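Local coordinates for protein N-acyl-D-glutamate deacylase (Bordetella bronchiseptica, PDB 3GIP) that hydrolyses N-acyl-D-glutamate to D-glutamate and a carboxylate, as a zinc-containing deacylase of the amidohydrolase superfamily, at residues Y388-E391 / A392-M395. Residues are numbered along the deposited sequence; the frame is centred on the assembly and turned at random.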
ATOM      1  N   TYR A 388      11.121 -11.043  -9.236  1.00 12.62           N
ATOM      2  CA  TYR A 388      12.099 -10.964  -8.155  1.00 13.46           C
ATOM      3  C   TYR A 388      12.439 -12.300  -7.505  1.00 13.42           C
ATOM      4  O   TYR A 388      13.580 -12.525  -7.097  1.00 13.64           O
ATOM      5  CB  TYR A 388      11.616  -9.962  -7.094  1.00 13.48           C
ATOM      6  CG  TYR A 388      11.743  -8.507  -7.512  1.00 13.74           C
ATOM      7  CD1 TYR A 388      11.961  -8.154  -8.846  1.00 14.14           C
ATOM      8  CD2 TYR A 388      11.643  -7.479  -6.573  1.00 15.39           C
ATOM      9  CE1 TYR A 388      12.081  -6.817  -9.234  1.00 16.07           C
ATOM     10  CE2 TYR A 388      11.760  -6.137  -6.953  1.00 15.85           C
ATOM     11  CZ  TYR A 388      11.980  -5.815  -8.283  1.00 15.34           C
ATOM     12  OH  TYR A 388      12.105  -4.493  -8.667  1.00 16.41           O
ATOM     13  N   VAL A 389      11.462 -13.194  -7.422  1.00 13.74           N
ATOM     14  CA  VAL A 389      11.697 -14.490  -6.810  1.00 13.93           C
ATOM     15  C   VAL A 389      12.071 -15.571  -7.823  1.00 13.58           C
ATOM     16  O   VAL A 389      13.208 -16.047  -7.829  1.00 15.10           O
ATOM     17  CB  VAL A 389      10.466 -14.946  -5.993  1.00 14.15           C
ATOM     18  CG1 VAL A 389      10.686 -16.350  -5.443  1.00 14.17           C
ATOM     19  CG2 VAL A 389      10.227 -13.970  -4.847  1.00 15.49           C
ATOM     20  N   ARG A 390      11.141 -15.948  -8.693  1.00 13.07           N
ATOM     21  CA  ARG A 390      11.434 -17.005  -9.659  1.00 12.77           C
ATOM     22  C   ARG A 390      12.555 -16.664 -10.637  1.00 14.13           C
ATOM     23  O   ARG A 390      13.455 -17.479 -10.864  1.00 16.07           O
ATOM     24  CB  ARG A 390      10.176 -17.393 -10.446  1.00 12.93           C
ATOM     25  CG  ARG A 390      10.388 -18.631 -11.327  1.00 12.96           C
ATOM     26  CD  ARG A 390       9.111 -19.068 -12.023  1.00 14.29           C
ATOM     27  NE  ARG A 390       8.566 -18.007 -12.862  1.00 14.34           N
ATOM     28  CZ  ARG A 390       7.434 -17.355 -12.612  1.00 14.48           C
ATOM     29  NH1 ARG A 390       6.707 -17.656 -11.541  1.00 14.83           N
ATOM     30  NH2 ARG A 390       7.036 -16.392 -13.431  1.00 15.00           N
ATOM     31  N   GLU A 391      12.508 -15.467 -11.210  1.00 14.89           N
ATOM     32  CA  GLU A 391      13.519 -15.056 -12.181  1.00 14.79           C
ATOM     33  C   GLU A 391      14.859 -14.603 -11.602  1.00 15.46           C
ATOM     34  O   GLU A 391      15.911 -15.102 -12.005  1.00 17.92           O
ATOM     35  CB  GLU A 391      12.950 -13.958 -13.089  1.00 14.85           C
ATOM     36  CG  GLU A 391      11.938 -14.474 -14.110  1.00 15.75           C
ATOM     37  CD  GLU A 391      11.213 -13.368 -14.865  1.00 16.09           C
ATOM     38  OE1 GLU A 391      11.702 -12.216 -14.886  1.00 16.66           O
ATOM     39  OE2 GLU A 391      10.150 -13.658 -15.455  1.00 16.68           O
ATOM     40  N   ALA A 392      14.832 -13.671 -10.655  1.00 14.63           N
ATOM     41  CA  ALA A 392      16.067 -13.148 -10.077  1.00 14.29           C
ATOM     42  C   ALA A 392      16.598 -13.905  -8.861  1.00 14.25           C
ATOM     43  O   ALA A 392      17.750 -13.710  -8.463  1.00 14.71           O
ATOM     44  CB  ALA A 392      15.877 -11.675  -9.721  1.00 14.38           C
ATOM     45  N   ARG A 393      15.761 -14.750  -8.268  1.00 14.47           N
ATOM     46  CA  ARG A 393      16.147 -15.528  -7.093  1.00 16.05           C
ATOM     47  C   ARG A 393      16.696 -14.652  -5.968  1.00 15.21           C
ATOM     48  O   ARG A 393      17.685 -15.003  -5.321  1.00 14.93           O
ATOM     49  CB  ARG A 393      17.186 -16.585  -7.480  1.00 19.63           C
ATOM     50  CG  ARG A 393      16.666 -17.597  -8.486  1.00 27.33           C
ATOM     51  CD  ARG A 393      15.423 -18.279  -7.945  1.00 33.18           C
ATOM     52  NE  ARG A 393      14.825 -19.207  -8.899  1.00 37.45           N
ATOM     53  CZ  ARG A 393      13.671 -19.835  -8.699  1.00 38.89           C
ATOM     54  NH1 ARG A 393      12.988 -19.632  -7.578  1.00 42.13           N
ATOM     55  NH2 ARG A 393      13.200 -20.664  -9.616  1.00 41.11           N
ATOM     56  N   LEU A 394      16.046 -13.516  -5.729  1.00 14.38           N
ATOM     57  CA  LEU A 394      16.479 -12.593  -4.681  1.00 14.39           C
ATOM     58  C   LEU A 394      16.285 -13.182  -3.290  1.00 14.54           C
ATOM     59  O   LEU A 394      16.973 -12.801  -2.346  1.00 15.46           O
ATOM     60  CB  LEU A 394      15.720 -11.270  -4.789  1.00 15.45           C
ATOM     61  CG  LEU A 394      15.987 -10.440  -6.042  1.00 18.02           C
ATOM     62  CD1 LEU A 394      15.143  -9.173  -5.987  1.00 18.72           C
ATOM     63  CD2 LEU A 394      17.467 -10.096  -6.133  1.00 18.83           C
ATOM     64  N   MET A 395      15.324 -14.091  -3.169  1.00 14.10           N
ATOM     65  CA  MET A 395      15.038 -14.787  -1.918  1.00 13.89           C
ATOM     66  C   MET A 395      14.159 -15.974  -2.286  1.00 13.68           C
ATOM     67  O   MET A 395      13.735 -16.094  -3.434  1.00 14.36           O
ATOM     68  CB  MET A 395      14.324 -13.867  -0.909  1.00 14.76           C
ATOM     69  CG  MET A 395      12.960 -13.353  -1.340  1.00 14.02           C
ATOM     70  SD  MET A 395      12.248 -12.230  -0.100  1.00 14.33           S
ATOM     71  CE  MET A 395      13.357 -10.826  -0.248  1.00 13.77           C
TER
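At the C-terminal end of helix 376-391, Tyr-388 and Val-389 meet Arg-393 and Leu-394, where the chain turns toward helix 397-404. Leu-394 N donates a nearly straight bond of 3.0 Å to Tyr-388 O, approaching nearly end-on to the carbonyl. Inside this loop Arg-393 N reaches Val-389 O at 2.9 Å, a weak bond bent to 128°, and Arg-393 CA adds a CH...O contact to the same oxygen. Arg-393, with positive phi, is the first residue to leave helical backbone angles. The nested pair of bonds recalls a Schellman motif but spans one residue more, in keeping with the pi-type widening of the last turn. An apolar contact accompanies the backbone closure: Leu-394 CD1 packs on Tyr-388 CB at 3.8 Å and meets the ring obliquely near CG, the two side chains running alongside each other. Both also touch Lys-352 of helix 348-356. Bent at chi2 (-57°), Arg-393 folds back over the helix end, bringing CD within 3.1 Å of Val-389 O. Arg-390 O lies over one face of the Arg-393 guanidinium, 3.2 Å from CZ, too poorly aligned with its N-H groups for a hydrogen bond. Arg-390 CA lies 3.7 Å from the plane, over its centre. The Arg-390 guanidinium, turned 88° to that of Arg-393, sends NH1 to the carbonyls of Pro-433 and Val-436, tying the helix end to a separate loop.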